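Diphthine synthase (Entamoeba histolytica, PDB 3I4T) probably methylates the modified histidine of elongation factor 2 with S-adenosylmethionine, as a step of diphthamide biosynthesis. Local coordinates at residues Q213-L218 against H267-P272; M235-A240 against I249-M254. All blocks are in the same frame, centred on the assembly; numbering follows the deposited sequence.

In the fold
Both contacts involve one mixed sheet, which lies apart from the parallel sheet that contains strand 22-27. Contact 2 is a hairpin within it, strands 235-240 and 248-253; contact 1 lays helix 211-225 over strand 267-271, the neighbour of strand 235-240. Their centres are about 9 Å apart. Probable hydrogen bonds join them, Leu270 N to Val237 O at 2.8 Å and Met239 N to Cys268 O at 2.9 Å, while Ile215 CG2 packs 3.4 Å from Met254 O. Along the chain, contact 2 is nested inside the loop that contact 1 closes. Both contacts are buried and lie on the same side of the chain's centre.

Contact 1 (Q213-L218 against H267-P272); sequences QCIEQL and HCLLIP
Leu269 meets the helix 213-218 with one methyl group, and three helix residues gather round it. The side chain leaves strand 267-271 toward the helix, and its CB is still 4.5 Å from Cys214 SG. From CB the chain continues to CG, which stands anti to the backbone N (chi1 -173°), and there it forks. CD1 branches to the side, toward Val236 of the adjacent strand. CD2 extends the line of the side chain away from the strand and does the work of the contact: its nearest partner is Leu218 CD1 at 3.7 Å, followed by Cys214 SG at 3.9 Å, with Ile215 CG1 looser at 4.3 Å.

Leu218 and Leu269 therefore reach toward each other tip to tip. The same Leu218 CD1 also faces the end of Ile271, whose CD1 is 4.1 Å away, so one methyl of the helix sits against two strand residues that are two positions apart. Cys214 SG comes to the same methyl of Leu269 beside Leu218 CD1, from the helix side. The segment axes keep 9.8 Å apart and are inclined at 45°, a spacing spanned by side chains alone.

Polar groups of the helix are engaged in other directions: Gln217 bonds Tyr166 OH and the carbonyl of Cys155, and Leu218 O bonds Tyr230 OH. Strand 267-271 is held by its neighbours in the sheet, strands 235-240 and 180-187, and His267 ND1 makes a weak hydrogen bond with Ile211 N at the start of the helix.

All five touching residues are buried, and every contact between them is apolar, sulfur included. Such van der Waals packing has little directionality, which suggests that between 213-218 and 267-272 the fit of shapes and the exclusion of water do most of the holding.

Contact 2 (M235-A240 against I249-M254); sequences MVVGMA and IVYGKM
Gly252 O is approached by two donors from strand 235-240. Val236 N gives it a hydrogen bond of 2.8 Å that is almost straight, 177° at the hydrogen, though the donor is tilted from the carbonyl plane; Met235 CA adds a weaker CA-H...O contact at 3.4 Å. The return bond, Gly252 N to Val236 O, measures 2.9 Å and completes a hydrogen-bonded pair of the antiparallel hairpin. Gly238 and Val250 form the next such pair: Gly238 N to Val250 O is 2.8 Å but bent to 149°, whereas Val250 N to Gly238 O is straighter.

Between and beyond these rungs are the non-hydrogen-bonded pairs, whose side chains share one face of the sheet. Here the Tyr251 ring meets Met235. With chi1 at 179°, Tyr251 swings its ring away from its own N and over toward strand 235-240. Met235, bent at both later torsions, brings CE over one ring face, 4.0 Å from the centroid, in a CH-pi contact; its SD stands farther off above that face, a Met-aromatic arrangement. Val237 CG2 touches Tyr251 CD1 at 3.7 Å. Farther along, Met239 and Ile249 lie side by side, with Met239 CE 3.6 Å from Ile249 CD1. From helix 278-284, Leu281 and Leu284 pack on Tyr251, and Leu284 also on Val237, while Met235 is partly exposed at the edge of the contact.

The other face carries Val236, both of whose methyls touch CG of Met254, each at 4.0 Å.

Four backbone bonds set the register, supplemented by CA-H...O contacts to the same carbonyls. Because these acceptors belong to buried residues, the pairing supplies the partners that water would otherwise provide.

Contact 1 (Q213-L218 against H267-P272)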
# COMPACT_ATOMS: atom_id res chain seq x y z
N GLN A 213 11.24 -2.92 -22.33
CA GLN A 213 10.27 -3.75 -23.04
C GLN A 213 8.85 -3.28 -22.81
O GLN A 213 7.98 -3.45 -23.67
CB GLN A 213 10.37 -5.21 -22.61
CG GLN A 213 11.67 -5.89 -22.94
CD GLN A 213 11.86 -7.18 -22.16
OE1 GLN A 213 11.76 -7.21 -20.93
NE2 GLN A 213 12.15 -8.25 -22.88
N CYS A 214 8.60 -2.72 -21.63
CA CYS A 214 7.29 -2.15 -21.30
C CYS A 214 6.99 -0.93 -22.16
O CYS A 214 5.93 -0.86 -22.77
CB CYS A 214 7.23 -1.76 -19.81
SG CYS A 214 5.71 -0.84 -19.40
N ILE A 215 7.92 0.02 -22.19
CA ILE A 215 7.75 1.24 -22.98
C ILE A 215 7.64 0.89 -24.46
O ILE A 215 6.82 1.45 -25.17
CB ILE A 215 8.89 2.26 -22.72
CG1 ILE A 215 8.81 2.83 -21.30
CG2 ILE A 215 8.87 3.39 -23.74
CD1 ILE A 215 9.99 3.68 -20.91
N GLU A 216 8.45 -0.05 -24.92
CA GLU A 216 8.39 -0.47 -26.32
C GLU A 216 6.97 -0.89 -26.68
O GLU A 216 6.41 -0.41 -27.66
CB GLU A 216 9.38 -1.62 -26.58
CG GLU A 216 9.62 -1.93 -28.05
CD GLU A 216 10.20 -3.32 -28.25
OE1 GLU A 216 9.60 -4.31 -27.75
OE2 GLU A 216 11.27 -3.44 -28.90
N GLN A 217 6.40 -1.78 -25.88
CA GLN A 217 5.06 -2.31 -26.14
C GLN A 217 3.98 -1.22 -26.09
O GLN A 217 3.09 -1.19 -26.94
CB GLN A 217 4.72 -3.43 -25.15
CG GLN A 217 3.63 -4.35 -25.65
CD GLN A 217 3.07 -5.27 -24.59
OE1 GLN A 217 2.01 -5.00 -24.02
NE2 GLN A 217 3.77 -6.36 -24.31
N LEU A 218 4.07 -0.34 -25.09
CA LEU A 218 3.13 0.78 -24.95
C LEU A 218 3.14 1.70 -26.17
O LEU A 218 2.09 2.16 -26.62
CB LEU A 218 3.39 1.61 -23.68
CG LEU A 218 3.22 0.99 -22.28
CD1 LEU A 218 3.55 2.02 -21.22
CD2 LEU A 218 1.85 0.44 -22.03
N HIS A 267 11.19 -4.21 -11.90
CA HIS A 267 10.89 -2.89 -12.48
C HIS A 267 9.39 -2.61 -12.50
O HIS A 267 8.58 -3.54 -12.58
CB HIS A 267 11.38 -2.75 -13.93
CG HIS A 267 12.86 -2.87 -14.12
ND1 HIS A 267 13.44 -2.90 -15.37
CD2 HIS A 267 13.88 -2.97 -13.24
CE1 HIS A 267 14.75 -3.01 -15.26
NE2 HIS A 267 15.04 -3.06 -13.97
N CYS A 268 9.04 -1.32 -12.47
CA CYS A 268 7.69 -0.86 -12.79
C CYS A 268 7.72 0.58 -13.30
O CYS A 268 8.73 1.28 -13.17
CB CYS A 268 6.75 -0.97 -11.59
SG CYS A 268 7.17 0.12 -10.24
N LEU A 269 6.59 1.01 -13.86
CA LEU A 269 6.47 2.29 -14.52
C LEU A 269 5.33 3.10 -13.92
O LEU A 269 4.27 2.55 -13.59
CB LEU A 269 6.20 2.06 -16.02
CG LEU A 269 6.20 3.27 -16.93
CD1 LEU A 269 7.59 3.88 -17.01
CD2 LEU A 269 5.72 2.88 -18.30
N LEU A 270 5.54 4.40 -13.79
CA LEU A 270 4.47 5.30 -13.38
C LEU A 270 4.15 6.27 -14.50
O LEU A 270 5.03 6.96 -15.02
CB LEU A 270 4.82 6.06 -12.11
CG LEU A 270 5.42 5.30 -10.92
CD1 LEU A 270 5.67 6.29 -9.78
CD2 LEU A 270 4.55 4.16 -10.46
N ILE A 271 2.88 6.30 -14.88
CA ILE A 271 2.42 7.23 -15.87
C ILE A 271 1.57 8.29 -15.17
O ILE A 271 0.41 8.04 -14.84
CB ILE A 271 1.62 6.54 -17.01
CG1 ILE A 271 2.44 5.41 -17.64
CG2 ILE A 271 1.20 7.58 -18.06
CD1 ILE A 271 1.67 4.55 -18.64
N PRO A 272 2.17 9.47 -14.93
CA PRO A 272 1.50 10.57 -14.24
C PRO A 272 0.23 11.00 -14.96
O PRO A 272 0.15 10.82 -16.17
CB PRO A 272 2.53 11.71 -14.29
CG PRO A 272 3.85 11.03 -14.46
CD PRO A 272 3.58 9.78 -15.25

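Contact 2 (M235-A240 against I249-M254)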
# COMPACT_ATOMS: atom_id res chain seq x y z
N MET A 235 6.30 12.34 -20.30
CA MET A 235 7.21 12.20 -19.16
C MET A 235 6.68 11.15 -18.19
O MET A 235 5.57 11.28 -17.66
CB MET A 235 7.39 13.54 -18.42
CG MET A 235 8.03 14.67 -19.23
SD MET A 235 9.81 14.47 -19.53
CE MET A 235 10.49 15.00 -17.96
N VAL A 236 7.48 10.12 -17.96
CA VAL A 236 7.07 9.01 -17.12
C VAL A 236 8.18 8.69 -16.15
O VAL A 236 9.28 9.26 -16.24
CB VAL A 236 6.75 7.74 -17.95
CG1 VAL A 236 5.54 7.98 -18.87
CG2 VAL A 236 7.98 7.27 -18.74
N VAL A 237 7.90 7.78 -15.24
CA VAL A 237 8.80 7.49 -14.15
C VAL A 237 9.14 6.01 -14.21
O VAL A 237 8.27 5.16 -13.99
CB VAL A 237 8.15 7.82 -12.78
CG1 VAL A 237 9.18 7.76 -11.65
CG2 VAL A 237 7.47 9.19 -12.82
N GLY A 238 10.39 5.71 -14.53
CA GLY A 238 10.89 4.35 -14.50
C GLY A 238 11.40 4.11 -13.11
O GLY A 238 12.10 4.95 -12.54
N MET A 239 11.04 2.96 -12.54
CA MET A 239 11.47 2.64 -11.19
C MET A 239 11.98 1.22 -11.11
O MET A 239 11.30 0.28 -11.54
CB MET A 239 10.34 2.85 -10.19
CG MET A 239 9.80 4.28 -10.20
SD MET A 239 8.55 4.51 -8.95
CE MET A 239 9.55 4.80 -7.50
N ALA A 240 13.18 1.07 -10.57
CA ALA A 240 13.79 -0.24 -10.40
C ALA A 240 14.16 -0.44 -8.94
O ALA A 240 14.69 0.46 -8.30
CB ALA A 240 15.02 -0.35 -11.29
N ILE A 249 15.47 5.49 -9.66
CA ILE A 249 14.28 6.20 -10.16
C ILE A 249 14.68 7.23 -11.21
O ILE A 249 15.51 8.09 -10.94
CB ILE A 249 13.54 6.94 -9.02
CG1 ILE A 249 13.08 5.97 -7.93
CG2 ILE A 249 12.36 7.74 -9.55
CD1 ILE A 249 12.54 6.66 -6.70
N VAL A 250 14.10 7.13 -12.41
CA VAL A 250 14.37 8.09 -13.47
C VAL A 250 13.07 8.66 -13.99
O VAL A 250 12.16 7.92 -14.31
CB VAL A 250 15.15 7.47 -14.67
CG1 VAL A 250 15.54 8.54 -15.67
CG2 VAL A 250 16.40 6.78 -14.19
N TYR A 251 13.02 9.99 -14.07
CA TYR A 251 11.87 10.71 -14.63
C TYR A 251 12.27 11.32 -15.97
O TYR A 251 13.18 12.14 -16.04
CB TYR A 251 11.46 11.81 -13.66
CG TYR A 251 10.28 12.68 -14.09
CD1 TYR A 251 9.04 12.13 -14.39
CD2 TYR A 251 10.41 14.08 -14.14
CE1 TYR A 251 7.98 12.93 -14.75
CE2 TYR A 251 9.35 14.89 -14.50
CZ TYR A 251 8.14 14.31 -14.80
OH TYR A 251 7.08 15.12 -15.15
N GLY A 252 11.59 10.90 -17.03
CA GLY A 252 11.94 11.37 -18.36
C GLY A 252 10.99 10.88 -19.44
O GLY A 252 10.00 10.19 -19.15
N LYS A 253 11.29 11.26 -20.68
CA LYS A 253 10.48 10.91 -21.83
C LYS A 253 10.49 9.42 -22.09
O LYS A 253 11.47 8.74 -21.79
CB LYS A 253 10.96 11.66 -23.09
CG LYS A 253 11.02 13.17 -22.95
CD LYS A 253 10.92 13.88 -24.29
CE LYS A 253 11.46 15.32 -24.22
NZ LYS A 253 12.92 15.38 -24.63
N MET A 254 9.40 8.92 -22.65
CA MET A 254 9.31 7.51 -23.04
C MET A 254 10.41 7.10 -23.99
O MET A 254 10.98 6.02 -23.82
CB MET A 254 7.93 7.20 -23.63
CG MET A 254 6.82 7.39 -22.60
SD MET A 254 5.28 6.48 -22.91
CE MET A 254 5.78 4.83 -22.46